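Local coordinates for protein beta-xylanase (Caldicellulosiruptor kristjanssonii, PDB 7NWN) that probably binds plant cell-wall polysaccharide through a calcium-bearing family 9 carbohydrate-binding module, carried by a xylanase-glucuronoyl esterase, at residues 121-126 / 131-136; 188-191 / 196-199. All blocks are in the same frame, centred on the assembly; numbering follows the deposited sequence.

Contact 1. Residues 121-126 / 131-136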
ATOM      1  N   ASN A 121      -8.189   4.945 -10.244  1.00 27.37           N
ATOM      2  CA  ASN A 121      -7.784   3.543 -10.381  1.00 31.93           C
ATOM      3  C   ASN A 121      -6.803   3.288 -11.528  1.00 36.37           C
ATOM      4  O   ASN A 121      -6.649   2.118 -11.952  1.00 30.08           O
ATOM      5  CB  ASN A 121      -8.962   2.588 -10.577  1.00 29.04           C
ATOM      6  CG  ASN A 121      -8.593   1.193 -10.081  1.00 28.46           C
ATOM      7  OD1 ASN A 121      -7.911   1.067  -9.066  1.00 27.65           O
ATOM      8  ND2 ASN A 121      -9.086   0.166 -10.763  1.00 29.88           N
ATOM      9  N   PHE A 122      -6.119   4.362 -11.977  1.00 36.08           N
ATOM     10  CA  PHE A 122      -5.086   4.243 -13.013  1.00 34.56           C
ATOM     11  C   PHE A 122      -3.791   3.800 -12.330  1.00 31.68           C
ATOM     12  O   PHE A 122      -3.271   4.484 -11.440  1.00 31.27           O
ATOM     13  CB  PHE A 122      -4.891   5.593 -13.734  1.00 37.82           C
ATOM     14  CG  PHE A 122      -3.725   5.606 -14.694  1.00 50.12           C
ATOM     15  CD1 PHE A 122      -3.743   4.827 -15.843  1.00 48.16           C
ATOM     16  CD2 PHE A 122      -2.590   6.379 -14.439  1.00 56.24           C
ATOM     17  CE1 PHE A 122      -2.662   4.802 -16.716  1.00 53.90           C
ATOM     18  CE2 PHE A 122      -1.517   6.375 -15.326  1.00 59.29           C
ATOM     19  CZ  PHE A 122      -1.552   5.569 -16.454  1.00 49.82           C
ATOM     20  N   LYS A 123      -3.276   2.659 -12.756  1.00 31.99           N
ATOM     21  CA  LYS A 123      -2.104   2.066 -12.130  1.00 33.70           C
ATOM     22  C   LYS A 123      -0.843   2.273 -12.971  1.00 32.02           C
ATOM     23  O   LYS A 123      -0.877   2.135 -14.191  1.00 32.19           O
ATOM     24  CB  LYS A 123      -2.294   0.546 -12.070  1.00 37.20           C
ATOM     25  CG  LYS A 123      -3.356   0.065 -11.087  1.00 35.13           C
ATOM     26  CD  LYS A 123      -3.820  -1.345 -11.513  1.00 37.39           C
ATOM     27  CE  LYS A 123      -4.881  -1.347 -12.597  1.00 40.94           C
ATOM     28  NZ  LYS A 123      -6.193  -0.765 -12.144  1.00 41.57           N
ATOM     29  N   THR A 124       0.295   2.461 -12.281  1.00 32.55           N
ATOM     30  CA  THR A 124       1.603   2.457 -12.933  1.00 37.67           C
ATOM     31  C   THR A 124       2.558   1.588 -12.099  1.00 33.62           C
ATOM     32  O   THR A 124       2.365   1.435 -10.883  1.00 34.69           O
ATOM     33  CB  THR A 124       2.156   3.893 -13.113  1.00 34.89           C
ATOM     34  OG1 THR A 124       1.905   4.620 -11.916  1.00 35.65           O
ATOM     35  CG2 THR A 124       1.520   4.642 -14.265  1.00 37.25           C
ATOM     36  N   THR A 125       3.580   1.030 -12.770  1.00 35.80           N
ATOM     37  CA  THR A 125       4.669   0.361 -12.051  1.00 38.41           C
ATOM     38  C   THR A 125       5.998   1.119 -12.249  1.00 39.34           C
ATOM     39  O   THR A 125       6.359   1.409 -13.366  1.00 32.58           O
ATOM     40  CB  THR A 125       4.829  -1.101 -12.512  1.00 41.82           C
ATOM     41  OG1 THR A 125       5.985  -1.627 -11.852  1.00 42.80           O
ATOM     42  CG2 THR A 125       4.973  -1.264 -14.013  1.00 41.99           C
ATOM     43  N   ASP A 126       6.708   1.473 -11.181  1.00 37.45           N
ATOM     44  CA  ASP A 126       8.091   1.922 -11.351  1.00 39.45           C
ATOM     45  C   ASP A 126       9.098   0.757 -11.207  1.00 44.36           C
ATOM     46  O   ASP A 126      10.283   0.894 -11.533  1.00 39.81           O
ATOM     47  CB  ASP A 126       8.413   3.027 -10.351  1.00 36.39           C
ATOM     48  CG  ASP A 126       7.587   4.299 -10.571  1.00 39.60           C
ATOM     49  OD1 ASP A 126       6.849   4.358 -11.556  1.00 44.26           O
ATOM     50  OD2 ASP A 126       7.628   5.174  -9.721  1.00 43.46           O
ATOM     51  N   LEU A 131       1.321  -7.056 -13.676  1.00 39.13           N
ATOM     52  CA  LEU A 131       0.351  -8.150 -13.665  1.00 37.33           C
ATOM     53  C   LEU A 131       0.092  -8.683 -12.252  1.00 34.41           C
ATOM     54  O   LEU A 131      -0.903  -9.349 -12.046  1.00 36.60           O
ATOM     55  CB  LEU A 131       0.802  -9.293 -14.586  1.00 38.48           C
ATOM     56  CG  LEU A 131       0.426  -9.115 -16.065  1.00 43.89           C
ATOM     57  CD1 LEU A 131       0.984  -7.811 -16.651  1.00 50.29           C
ATOM     58  CD2 LEU A 131       0.941 -10.281 -16.884  1.00 47.52           C
ATOM     59  N   ARG A 132       0.959  -8.371 -11.288  1.00 28.83           N
ATOM     60  CA  ARG A 132       0.805  -8.830  -9.917  1.00 33.15           C
ATOM     61  C   ARG A 132      -0.129  -7.902  -9.130  1.00 34.99           C
ATOM     62  O   ARG A 132      -0.511  -8.259  -8.027  1.00 32.92           O
ATOM     63  CB  ARG A 132       2.169  -8.832  -9.219  1.00 31.88           C
ATOM     64  CG  ARG A 132       3.149  -9.762  -9.960  1.00 33.68           C
ATOM     65  CD  ARG A 132       4.541  -9.630  -9.355  1.00 32.52           C
ATOM     66  NE  ARG A 132       4.562 -10.009  -7.965  1.00 33.07           N
ATOM     67  CZ  ARG A 132       5.652 -10.176  -7.244  1.00 38.11           C
ATOM     68  NH1 ARG A 132       6.836 -10.013  -7.811  1.00 39.45           N
ATOM     69  NH2 ARG A 132       5.564 -10.555  -5.978  1.00 35.11           N
ATOM     70  N   PHE A 133      -0.464  -6.726  -9.709  1.00 32.50           N
ATOM     71  CA  PHE A 133      -1.090  -5.621  -8.969  1.00 32.30           C
ATOM     72  C   PHE A 133      -2.542  -5.502  -9.427  1.00 32.52           C
ATOM     73  O   PHE A 133      -2.838  -5.377 -10.637  1.00 34.17           O
ATOM     74  CB  PHE A 133      -0.315  -4.321  -9.231  1.00 35.12           C
ATOM     75  CG  PHE A 133      -0.688  -3.091  -8.431  1.00 30.93           C
ATOM     76  CD1 PHE A 133      -0.826  -3.162  -7.059  1.00 30.39           C
ATOM     77  CD2 PHE A 133      -0.703  -1.835  -9.043  1.00 32.34           C
ATOM     78  CE1 PHE A 133      -1.069  -2.026  -6.293  1.00 32.31           C
ATOM     79  CE2 PHE A 133      -0.931  -0.681  -8.284  1.00 35.30           C
ATOM     80  CZ  PHE A 133      -1.153  -0.777  -6.920  1.00 33.13           C
ATOM     81  N   TYR A 134      -3.462  -5.623  -8.459  1.00 30.57           N
ATOM     82  CA  TYR A 134      -4.870  -5.563  -8.827  1.00 29.34           C
ATOM     83  C   TYR A 134      -5.563  -4.610  -7.855  1.00 30.52           C
ATOM     84  O   TYR A 134      -5.442  -4.811  -6.642  1.00 29.44           O
ATOM     85  CB  TYR A 134      -5.469  -6.954  -8.670  1.00 29.52           C
ATOM     86  CG  TYR A 134      -6.940  -7.106  -8.967  1.00 30.85           C
ATOM     87  CD1 TYR A 134      -7.590  -6.364  -9.955  1.00 28.45           C
ATOM     88  CD2 TYR A 134      -7.684  -8.038  -8.242  1.00 30.54           C
ATOM     89  CE1 TYR A 134      -8.938  -6.568 -10.203  1.00 31.31           C
ATOM     90  CE2 TYR A 134      -9.035  -8.261  -8.483  1.00 30.48           C
ATOM     91  CZ  TYR A 134      -9.664  -7.514  -9.468  1.00 32.10           C
ATOM     92  OH  TYR A 134     -10.985  -7.749  -9.706  1.00 32.36           O
ATOM     93  N   THR A 135      -6.304  -3.615  -8.402  1.00 29.43           N
ATOM     94  CA  THR A 135      -6.771  -2.526  -7.535  1.00 29.29           C
ATOM     95  C   THR A 135      -8.206  -2.157  -7.909  1.00 28.64           C
ATOM     96  O   THR A 135      -8.609  -2.311  -9.064  1.00 28.42           O
ATOM     97  CB  THR A 135      -5.891  -1.263  -7.652  1.00 31.21           C
ATOM     98  OG1 THR A 135      -6.000  -0.802  -9.001  1.00 33.36           O
ATOM     99  CG2 THR A 135      -4.433  -1.504  -7.308  1.00 32.10           C
ATOM    100  N   LYS A 136      -8.901  -1.568  -6.931  1.00 29.64           N
ATOM    101  CA  LYS A 136     -10.150  -0.846  -7.139  1.00 28.43           C
ATOM    102  C   LYS A 136     -10.085   0.427  -6.299  1.00 29.40           C
ATOM    103  O   LYS A 136      -9.404   0.440  -5.262  1.00 29.26           O
ATOM    104  CB  LYS A 136     -11.308  -1.697  -6.615  1.00 29.58           C
ATOM    105  CG  LYS A 136     -11.539  -2.951  -7.440  1.00 30.26           C
ATOM    106  CD  LYS A 136     -12.021  -2.686  -8.829  1.00 35.15           C
ATOM    107  CE  LYS A 136     -12.259  -4.004  -9.536  1.00 42.12           C
ATOM    108  NZ  LYS A 136     -12.364  -3.798 -11.011  1.00 45.81           N
TER
HETATM  109  O   HOH W   1      -7.023  -3.310 -11.395  1.00 38.48           O

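Contact 2. Residues 188-191 / 196-199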
ATOM      1  N   GLY A 188      12.862  10.952   0.975  1.00 46.52           N
ATOM      2  CA  GLY A 188      12.509  11.106  -0.434  1.00 39.06           C
ATOM      3  C   GLY A 188      13.145  10.046  -1.322  1.00 43.66           C
ATOM      4  O   GLY A 188      13.133  10.191  -2.542  1.00 43.79           O
ATOM      5  N   ASN A 189      13.633   8.934  -0.732  1.00 39.63           N
ATOM      6  CA  ASN A 189      14.503   8.082  -1.536  1.00 47.62           C
ATOM      7  C   ASN A 189      14.052   6.631  -1.697  1.00 49.13           C
ATOM      8  O   ASN A 189      14.727   5.880  -2.412  1.00 47.24           O
ATOM      9  CB  ASN A 189      15.956   8.183  -1.082  1.00 53.38           C
ATOM     10  CG  ASN A 189      16.720   9.204  -1.897  1.00 63.74           C
ATOM     11  OD1 ASN A 189      16.565   9.281  -3.127  1.00 58.25           O
ATOM     12  ND2 ASN A 189      17.509  10.002  -1.201  1.00 65.49           N
ATOM     13  N   ALA A 190      12.912   6.266  -1.079  1.00 43.34           N
ATOM     14  CA  ALA A 190      12.334   4.928  -1.189  1.00 40.94           C
ATOM     15  C   ALA A 190      12.211   4.502  -2.634  1.00 38.45           C
ATOM     16  O   ALA A 190      12.267   3.300  -2.930  1.00 38.72           O
ATOM     17  CB  ALA A 190      10.980   4.832  -0.493  1.00 43.04           C
ATOM     18  N   TRP A 191      12.021   5.471  -3.537  1.00 37.25           N
ATOM     19  CA  TRP A 191      11.918   5.075  -4.939  1.00 38.81           C
ATOM     20  C   TRP A 191      13.221   4.504  -5.511  1.00 35.41           C
ATOM     21  O   TRP A 191      13.198   3.933  -6.613  1.00 35.45           O
ATOM     22  CB  TRP A 191      11.399   6.224  -5.799  1.00 42.41           C
ATOM     23  CG  TRP A 191      12.366   7.357  -5.957  1.00 46.23           C
ATOM     24  CD1 TRP A 191      12.622   8.365  -5.071  1.00 41.55           C
ATOM     25  CD2 TRP A 191      13.223   7.581  -7.098  1.00 41.93           C
ATOM     26  NE1 TRP A 191      13.588   9.193  -5.581  1.00 45.04           N
ATOM     27  CE2 TRP A 191      13.953   8.764  -6.835  1.00 48.15           C
ATOM     28  CE3 TRP A 191      13.428   6.917  -8.313  1.00 47.09           C
ATOM     29  CZ2 TRP A 191      14.879   9.284  -7.750  1.00 50.52           C
ATOM     30  CZ3 TRP A 191      14.338   7.430  -9.218  1.00 52.57           C
ATOM     31  CH2 TRP A 191      15.064   8.591  -8.932  1.00 44.28           C
ATOM     32  N   LEU A 196      15.547   1.788   2.790  1.00 47.11           N
ATOM     33  CA  LEU A 196      14.827   2.825   3.512  1.00 47.33           C
ATOM     34  C   LEU A 196      13.409   2.374   3.890  1.00 46.71           C
ATOM     35  O   LEU A 196      12.715   3.104   4.623  1.00 44.26           O
ATOM     36  CB  LEU A 196      14.758   4.074   2.614  1.00 48.94           C
ATOM     37  CG  LEU A 196      16.076   4.792   2.329  1.00 48.85           C
ATOM     38  CD1 LEU A 196      15.858   6.018   1.444  1.00 41.51           C
ATOM     39  CD2 LEU A 196      16.763   5.192   3.622  1.00 47.66           C
ATOM     40  N   PHE A 197      12.941   1.222   3.345  1.00 46.56           N
ATOM     41  CA  PHE A 197      11.579   0.753   3.631  1.00 39.96           C
ATOM     42  C   PHE A 197      11.498   0.402   5.111  1.00 42.84           C
ATOM     43  O   PHE A 197      12.524   0.083   5.698  1.00 44.37           O
ATOM     44  CB  PHE A 197      11.264  -0.540   2.877  1.00 40.25           C
ATOM     45  CG  PHE A 197      11.254  -0.411   1.383  1.00 38.31           C
ATOM     46  CD1 PHE A 197      11.410   0.835   0.783  1.00 41.28           C
ATOM     47  CD2 PHE A 197      11.050  -1.517   0.584  1.00 35.68           C
ATOM     48  CE1 PHE A 197      11.399   0.959  -0.596  1.00 37.14           C
ATOM     49  CE2 PHE A 197      11.015  -1.387  -0.796  1.00 42.00           C
ATOM     50  CZ  PHE A 197      11.211  -0.150  -1.381  1.00 38.12           C
ATOM     51  N   GLY A 198      10.302   0.437   5.707  1.00 38.38           N
ATOM     52  CA  GLY A 198      10.060  -0.186   7.000  1.00 36.59           C
ATOM     53  C   GLY A 198       9.895  -1.701   6.848  1.00 35.35           C
ATOM     54  O   GLY A 198      10.237  -2.272   5.800  1.00 41.84           O
ATOM     55  N   GLU A 199       9.344  -2.313   7.907  1.00 41.46           N
ATOM     56  CA  GLU A 199       9.154  -3.757   7.954  1.00 43.72           C
ATOM     57  C   GLU A 199       7.692  -4.097   8.223  1.00 42.92           C
ATOM     58  O   GLU A 199       7.029  -3.461   9.051  1.00 40.75           O
ATOM     59  CB  GLU A 199       9.902  -4.331   9.159  1.00 46.71           C
ATOM     60  CG  GLU A 199      11.393  -4.194   8.994  1.00 55.44           C
ATOM     61  CD  GLU A 199      12.237  -4.810  10.102  1.00 64.29           C
ATOM     62  OE1 GLU A 199      11.668  -5.366  11.095  1.00 53.20           O
ATOM     63  OE2 GLU A 199      13.459  -4.760   9.945  1.00 66.80           O
TER

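Contact 1. Residues 121-126 / 131-136
Thr135 OG1 is gripped by two groups of the facing segment: it donates to Asn121 OD1 at 2.7 Å and accepts from Lys123 NZ at 3.1 Å. The contact bridges the two sheets of the beta-sandwich, since strand 123-125 pairs with strand 112-118 in one sheet while strand 133-140 lies at the edge of the other. Both ends of the Asn121 amide are engaged, because Asn121 ND2 also donates to Thr135 O at 3.0 Å; that oxygen lies close to the amide plane, but the N-H arrives from above the carbonyl plane of Thr135. Replacing Asn121 by alanine would probably cost Thr135 OG1 and O their bonds to the amide, leaving Lys123 NZ as the hydroxyl's remaining partner in this contact. The Lys123 chain, bent at its last two torsions (chi3 -83°, chi4 -66°), curls back so that NZ also donates to Asn121 O, 2.9 Å away and almost in line with that C=O. Lys123 CG lies 3.8 Å from Phe133 CE2, while Tyr115 stacks on the same ring from strand 112-118. Beyond the direct bonds, one water accepts from both Lys123 NZ, at 2.8 Å, and the backbone Thr135 N, at 3.1 Å.

Contact 2. Residues 188-191 / 196-199
Apolar packing joins the loop ahead of strand 198-202 to the residues that lead into that strand, at one end of the beta-sandwich of this carbohydrate-binding module. Two neighbouring side chains of the later segment, Leu196 and Phe197, meet Asn189 and Ala190, and the chain reverses between the two segments. Leu196 reaches across with one branch: its CG stands anti to its own carbonyl carbon (chi1 -68°), and Leu196 CD1 comes within 3.3 Å of Asn189 CB, close for two carbons. Leu196 CD1 also lies 3.9 Å from Ala190 N. Asn189 thus offers its aliphatic root to the leucine, while its amide leads away, OD1 accepting a hydrogen bond from Gln192 NE2, and the loop itself is tied down by Asp185, whose OD2 is hydrogen-bonded to the backbone N of both Asn189 and Ala190. Next along the chain, Phe197 directs the CE1 corner of its ring at Ala190, with Phe197 CE1 3.9 Å from Ala190 CB. Glu165 of strand 161-171 touches both of these side chains, and Phe97 and Asp99 of strand 93-99 touch Ala190 and Phe197 respectively, so the pair is packed against the sheet. Ala190 O, hydrogen-bonded to Tyr108 OH, also lies at the edge of the Phe197 ring, near its plane and 3.4 Å from Phe197 CE1.

How the contacts relate
Both contacts are partly buried and both reach the larger, mixed sheet of the sandwich, yet they join different elements. Contact 1 joins that sheet to the edge strand of the four-stranded one, whereas contact 2 holds a loop beside the start of strand 198-202. Their chemistry differs accordingly: polar side chains, a lysine ammonium and a water make most of the first, while methyl groups and a ring edge make the second, where the Asn189 amide and Ala190 O find hydrogen-bond partners outside its segments. The centres lie 19 Å apart and the contacts follow in series along the chain. Their nearest atoms stay about 6 Å apart, so neither touches the other.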